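Endo-1,4-beta-xylanase D (Paenibacillus polymyxa, PDB 1W0N) hydrolyses the beta-1,4-linked xylose backbone of xylan, while its family 36 module, the part described here, is a calcium-dependent carbohydrate-binding domain that probably attaches it to xylan. Local coordinates at residues S60-S65 with Y123-E128; T70-L75 with S84-G89. One frame throughout, in Å; residues are numbered along the deposited sequence. Where two conformers were deposited one is given.

In the fold
The module is an all-beta sandwich, and each contact pairs two antiparallel strands in one of its two sheets. Contact 1 joins strand 56-65 to strand 122-130 and carries Asp125 of the calcium site; contact 2 is the beta hairpin of strands 70-77 and 80-88 in the other sheet. The order along the chain is 60-65, 70-75, 84-89, 123-128, so the hairpin lies within the sequence that separates the two strands of contact 1. The centres of the two contacts are about 9 Å apart. Val61 packs on Phe85 and Phe87, giving them a shared hydrophobic interior between the sheets; separately, a probable backbone hydrogen bond from Ser65 N to Gly89 O links their ends.

Contact 1 (S60-S65 with Y123-E128); sequences SVRGAS and YVDFIE. With CA (calcium ion), chain B.
Arg62 reaches across to two neighbouring residues, Asp125 and Phe126, with different parts of its side chain. A beta bulge makes this possible: Asp125 and Phe126 both lie opposite Arg62, with Asp125 N hydrogen-bonded to Arg62 O at 2.8 Å, while Phe126 O takes the longer bond from Arg62 N. With CG anti to the backbone N (chi1 -178°) and an extended chain out to NE, Arg62 runs past the Phe126 ring. Its CB sits over one ring face, 3.9 Å from the centroid, as a CH-pi contact, and CD follows alongside CE2. The guanidinium is well past the ring and does not stack on it. NH1 then meets Asp125 OD2 at 2.8 Å in a nearly straight salt bridge; the oxygen lies in the guanidinium plane, although the carboxylate itself is steeply turned to it.

Val61, on the inner face, instead touches Ile127 CG1 with CG2 (3.7 Å) and Val124 CG1 with CG1.

Asp125 divides its oxygens: OD1 binds calcium at 2.3 Å, the backbone O binds it at 2.5 Å, and OD2 goes to Arg62. Glu16, Glu18 and Asp35 also bind the calcium, with a water. The carboxylate is thus held at both oxygens, by the metal and by its second-shell partner Arg62, which together restrict its rotation; the arginine would probably also offset some of the negative charge collected round the calcium.

Contact 2 (T70-L75 with S84-G89); sequences TAKVDL and SFNFTG
Strands 70-75 and 84-88 run antiparallel, 4.4 Å apart at their closest, and are tied by four backbone bonds, one reciprocal pair between Ala71 and Phe87 and another between Val73 and Phe85. Lys72 and Asn86 form the non-hydrogen-bonded pair between them.

On the inner face the two phenylalanines take almost the same first torsion, chi1 -61° for Phe85 and -59° for Phe87, with CG anti to the carbonyl carbon in both, and the two rings leave the strand in the same way. Val73 brings CG2 to the edge of the Phe87 ring, 4.0 Å from CE2 and near the ring plane. Phe85 extends CE2 to Leu75 CB at 3.9 Å. Val61 of strand 56-65 packs on both rings from the opposing sheet, and Leu111 of the adjacent strand reaches Val73, Leu75 and Phe85.

The other face is polar. Thr70 OG1 and Thr88 OG1 share a hydrogen bond of 2.8 Å, and Asn86 ND2 donates to the same Thr88 oxygen at 2.7 Å, with that oxygen lying in the amide plane. The Asn86 side chain crosses that of Thr70 at about a right angle, with Thr70 CG2 3.6 Å from Asn86 ND2. Further along, Lys72 reaches the partner strand through a water: NZ donates to it at 2.6 Å and the water in turn donates a hydrogen bond to Ser84 O at 2.8 Å. Asp74 OD1, close to Ser84 CB, is hydrogen-bonded to Thr114.

The hairpin is therefore two-sided. Its aromatic and aliphatic groups contribute to the sandwich interior. On the outer face Thr88 OG1, gripped from Thr70 OG1 and from Asn86 ND2, holds the end of the polar row, while the water ties the Lys72 ammonium to a backbone carbonyl of the partner strand.

Contact 1 (S60-S65 with Y123-E128)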
loop_
_atom_site.group_PDB
_atom_site.type_symbol
_atom_site.label_atom_id
_atom_site.label_comp_id
_atom_site.label_asym_id
_atom_site.label_seq_id
_atom_site.Cartn_x
_atom_site.Cartn_y
_atom_site.Cartn_z
ATOM N N SER A 60 -0.483 8.889 -0.663
ATOM C CA SER A 60 -0.589 8.398 -2.024
ATOM C C SER A 60 0.241 7.132 -2.178
ATOM O O SER A 60 1.290 6.978 -1.557
ATOM C CB SER A 60 -0.150 9.445 -3.034
ATOM O OG SER A 60 -1.072 10.515 -3.151
ATOM N N VAL A 61 -0.259 6.228 -3.020
ATOM C CA VAL A 61 0.460 5.013 -3.374
ATOM C C VAL A 61 0.410 4.897 -4.890
ATOM O O VAL A 61 -0.658 5.024 -5.496
ATOM C CB VAL A 61 -0.144 3.759 -2.706
ATOM C CG1 VAL A 61 0.461 2.465 -3.269
ATOM C CG2 VAL A 61 0.091 3.818 -1.201
ATOM N N ARG A 62 1.583 4.650 -5.506
ATOM C CA ARG A 62 1.625 4.290 -6.911
ATOM C C ARG A 62 1.542 2.767 -7.005
ATOM O O ARG A 62 2.296 2.062 -6.333
ATOM C CB ARG A 62 2.896 4.806 -7.586
ATOM C CG ARG A 62 2.936 4.489 -9.068
ATOM C CD ARG A 62 4.032 5.240 -9.790
ATOM N NE ARG A 62 3.956 5.084 -11.236
ATOM C CZ ARG A 62 4.819 4.426 -12.014
ATOM N NH1 ARG A 62 5.824 3.720 -11.508
ATOM N NH2 ARG A 62 4.663 4.472 -13.346
ATOM N N GLY A 63 0.594 2.287 -7.806
ATOM C CA GLY A 63 0.347 0.867 -7.903
ATOM C C GLY A 63 -0.307 0.508 -9.223
ATOM O O GLY A 63 -0.594 1.368 -10.053
ATOM N N ALA A 64 -0.545 -0.796 -9.392
ATOM C CA ALA A 64 -1.196 -1.308 -10.592
ATOM C C ALA A 64 -1.862 -2.622 -10.258
ATOM O O ALA A 64 -1.560 -3.252 -9.241
ATOM C CB ALA A 64 -0.179 -1.499 -11.728
ATOM N N SER A 65 -2.773 -3.050 -11.136
ATOM C CA SER A 65 -3.376 -4.363 -11.050
ATOM C C SER A 65 -2.629 -5.356 -11.942
ATOM O O SER A 65 -2.061 -4.982 -12.975
ATOM C CB SER A 65 -4.825 -4.256 -11.529
ATOM O OG SER A 65 -5.451 -5.528 -11.470
ATOM N N TYR A 123 0.238 -4.647 -7.498
ATOM C CA TYR A 123 1.632 -4.272 -7.558
ATOM C C TYR A 123 1.753 -2.917 -6.878
ATOM O O TYR A 123 1.000 -1.986 -7.217
ATOM C CB TYR A 123 2.065 -4.188 -9.012
ATOM C CG TYR A 123 1.818 -5.443 -9.825
ATOM C CD1 TYR A 123 2.141 -6.701 -9.343
ATOM C CD2 TYR A 123 1.310 -5.356 -11.113
ATOM C CE1 TYR A 123 1.951 -7.846 -10.113
ATOM C CE2 TYR A 123 1.141 -6.482 -11.902
ATOM C CZ TYR A 123 1.465 -7.727 -11.397
ATOM O OH TYR A 123 1.311 -8.852 -12.169
ATOM N N VAL A 124 2.736 -2.802 -5.978
ATOM C CA VAL A 124 2.885 -1.594 -5.163
ATOM C C VAL A 124 4.275 -1.054 -5.416
ATOM O O VAL A 124 5.268 -1.798 -5.280
ATOM C CB VAL A 124 2.713 -1.973 -3.664
ATOM C CG1 VAL A 124 2.804 -0.752 -2.814
ATOM C CG2 VAL A 124 1.343 -2.620 -3.418
ATOM N N ASP A 125 4.352 0.220 -5.780
ATOM C CA ASP A 125 5.643 0.840 -6.111
ATOM C C ASP A 125 6.235 1.563 -4.892
ATOM O O ASP A 125 7.373 1.295 -4.487
ATOM C CB ASP A 125 5.420 1.788 -7.293
ATOM C CG ASP A 125 6.678 2.435 -7.832
ATOM O OD1 ASP A 125 7.764 2.186 -7.276
ATOM O OD2 ASP A 125 6.576 3.214 -8.810
ATOM N N PHE A 126 5.456 2.477 -4.324
ATOM C CA PHE A 126 5.899 3.284 -3.190
ATOM C C PHE A 126 4.667 3.885 -2.525
ATOM O O PHE A 126 3.572 3.911 -3.107
ATOM C CB PHE A 126 6.865 4.404 -3.623
ATOM C CG PHE A 126 6.276 5.403 -4.588
ATOM C CD1 PHE A 126 5.391 6.406 -4.160
ATOM C CD2 PHE A 126 6.646 5.358 -5.930
ATOM C CE1 PHE A 126 4.871 7.342 -5.055
ATOM C CE2 PHE A 126 6.156 6.318 -6.828
ATOM C CZ PHE A 126 5.261 7.294 -6.379
ATOM N N ILE A 127 4.901 4.406 -1.314
ATOM C CA ILE A 127 3.933 5.203 -0.582
ATOM C C ILE A 127 4.549 6.572 -0.321
ATOM O O ILE A 127 5.758 6.698 -0.125
ATOM C CB ILE A 127 3.519 4.499 0.743
ATOM C CG1 ILE A 127 2.336 5.199 1.419
ATOM C CG2 ILE A 127 4.697 4.371 1.701
ATOM C CD1 ILE A 127 1.605 4.311 2.411
ATOM N N GLU A 128 3.694 7.602 -0.308
ATOM C CA GLU A 128 4.136 8.961 -0.034
ATOM C C GLU A 128 3.152 9.614 0.927
ATOM O O GLU A 128 1.960 9.678 0.672
ATOM C CB GLU A 128 4.192 9.782 -1.331
ATOM C CG GLU A 128 4.953 11.045 -1.203
ATOM C CD GLU A 128 4.654 12.070 -2.324
ATOM O OE1 GLU A 128 3.815 11.900 -3.210
ATOM O OE2 GLU A 128 5.225 13.188 -2.279
HETATM CA CA CA B . 9.403 1.232 -6.003
HETATM O O HOH W 1 10.748 2.243 -7.738
#

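Contact 2 (T70-L75 with S84-G89)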
loop_
_atom_site.group_PDB
_atom_site.type_symbol
_atom_site.label_atom_id
_atom_site.label_comp_id
_atom_site.label_asym_id
_atom_site.label_seq_id
_atom_site.Cartn_x
_atom_site.Cartn_y
_atom_site.Cartn_z
ATOM N N THR A 70 -9.893 -4.807 -11.276
ATOM C CA THR A 70 -9.555 -4.089 -10.058
ATOM C C THR A 70 -8.770 -4.933 -9.068
ATOM O O THR A 70 -9.105 -6.083 -8.801
ATOM C CB THR A 70 -10.869 -3.658 -9.388
ATOM O OG1 THR A 70 -11.620 -2.854 -10.300
ATOM C CG2 THR A 70 -10.627 -2.855 -8.120
ATOM N N ALA A 71 -7.734 -4.292 -8.507
ATOM C CA ALA A 71 -7.041 -4.767 -7.317
ATOM C C ALA A 71 -7.218 -3.680 -6.247
ATOM O O ALA A 71 -7.127 -2.501 -6.546
ATOM C CB ALA A 71 -5.563 -4.976 -7.614
ATOM N N LYS A 72 -7.527 -4.087 -5.031
ATOM C CA LYS A 72 -7.732 -3.136 -3.944
ATOM C C LYS A 72 -6.752 -3.427 -2.823
ATOM O O LYS A 72 -6.556 -4.573 -2.447
ATOM C CB LYS A 72 -9.164 -3.156 -3.419
ATOM C CG LYS A 72 -10.120 -2.309 -4.320
ATOM C CD LYS A 72 -11.468 -2.247 -3.750
ATOM C CE LYS A 72 -12.286 -1.244 -4.398
ATOM N NZ LYS A 72 -12.521 -0.163 -3.434
ATOM N N VAL A 73 -6.163 -2.348 -2.290
ATOM C CA VAL A 73 -5.135 -2.430 -1.268
ATOM C C VAL A 73 -5.549 -1.606 -0.048
ATOM O O VAL A 73 -5.708 -0.388 -0.164
ATOM C CB VAL A 73 -3.788 -1.912 -1.821
ATOM C CG1 VAL A 73 -2.706 -1.953 -0.761
ATOM C CG2 VAL A 73 -3.361 -2.709 -3.048
ATOM N N ASP A 74 -5.703 -2.269 1.093
ATOM C CA ASP A 74 -5.949 -1.572 2.351
ATOM C C ASP A 74 -4.678 -0.904 2.861
ATOM O O ASP A 74 -3.584 -1.477 2.787
ATOM C CB ASP A 74 -6.391 -2.555 3.427
ATOM C CG ASP A 74 -7.842 -3.000 3.318
ATOM O OD1 ASP A 74 -8.605 -2.398 2.573
ATOM O OD2 ASP A 74 -8.235 -3.966 4.018
ATOM N N LEU A 75 -4.861 0.292 3.408
ATOM C CA LEU A 75 -3.834 0.983 4.166
ATOM C C LEU A 75 -4.179 0.886 5.641
ATOM O O LEU A 75 -5.266 1.293 6.061
ATOM C CB LEU A 75 -3.757 2.444 3.747
ATOM C CG LEU A 75 -2.808 3.324 4.544
ATOM C CD1 LEU A 75 -1.370 2.840 4.443
ATOM C CD2 LEU A 75 -2.925 4.775 4.094
ATOM N N SER A 84 -8.859 2.279 1.484
ATOM C CA SER A 84 -8.351 1.364 0.490
ATOM C C SER A 84 -8.079 2.072 -0.824
ATOM O O SER A 84 -8.910 2.817 -1.305
ATOM C CB SER A 84 -9.302 0.154 0.245
ATOM O OG SER A 84 -9.394 -0.435 -1.007
ATOM N N PHE A 85 -6.965 1.747 -1.443
ATOM C CA PHE A 85 -6.610 2.229 -2.756
ATOM C C PHE A 85 -7.128 1.256 -3.818
ATOM O O PHE A 85 -7.007 0.046 -3.680
ATOM C CB PHE A 85 -5.086 2.296 -2.902
ATOM C CG PHE A 85 -4.425 3.229 -1.919
ATOM C CD1 PHE A 85 -4.434 4.601 -2.113
ATOM C CD2 PHE A 85 -3.725 2.711 -0.841
ATOM C CE1 PHE A 85 -3.806 5.471 -1.235
ATOM C CE2 PHE A 85 -3.089 3.574 0.042
ATOM C CZ PHE A 85 -3.135 4.948 -0.145
ATOM N N ASN A 86 -7.685 1.825 -4.885
ATOM C CA ASN A 86 -8.202 1.067 -6.016
ATOM C C ASN A 86 -7.248 1.225 -7.192
ATOM O O ASN A 86 -7.096 2.336 -7.713
ATOM C CB ASN A 86 -9.578 1.631 -6.369
ATOM C CG ASN A 86 -10.238 0.948 -7.544
ATOM O OD1 ASN A 86 -11.513 0.869 -7.556
ATOM N ND2 ASN A 86 -9.520 0.545 -8.497
ATOM N N PHE A 87 -6.596 0.116 -7.569
ATOM C CA PHE A 87 -5.786 0.085 -8.785
ATOM C C PHE A 87 -6.505 -0.804 -9.789
ATOM O O PHE A 87 -6.511 -2.032 -9.667
ATOM C CB PHE A 87 -4.378 -0.473 -8.505
ATOM C CG PHE A 87 -3.654 0.351 -7.479
ATOM C CD1 PHE A 87 -3.184 1.614 -7.796
ATOM C CD2 PHE A 87 -3.476 -0.126 -6.190
ATOM C CE1 PHE A 87 -2.552 2.412 -6.842
ATOM C CE2 PHE A 87 -2.833 0.663 -5.227
ATOM C CZ PHE A 87 -2.393 1.929 -5.549
ATOM N N THR A 88 -7.141 -0.162 -10.770
ATOM C CA THR A 88 -7.820 -0.879 -11.842
ATOM C C THR A 88 -6.995 -0.746 -13.109
ATOM O O THR A 88 -6.599 0.347 -13.508
ATOM C CB THR A 88 -9.241 -0.329 -12.028
ATOM O OG1 THR A 88 -10.031 -0.637 -10.874
ATOM C CG2 THR A 88 -9.952 -0.994 -13.202
ATOM N N GLY A 89 -6.717 -1.886 -13.726
ATOM C CA GLY A 89 -5.967 -1.907 -14.958
ATOM C C GLY A 89 -4.474 -2.064 -14.760
ATOM O O GLY A 89 -3.926 -1.872 -13.665
HETATM O O HOH W 2 -11.012 1.866 -2.938
#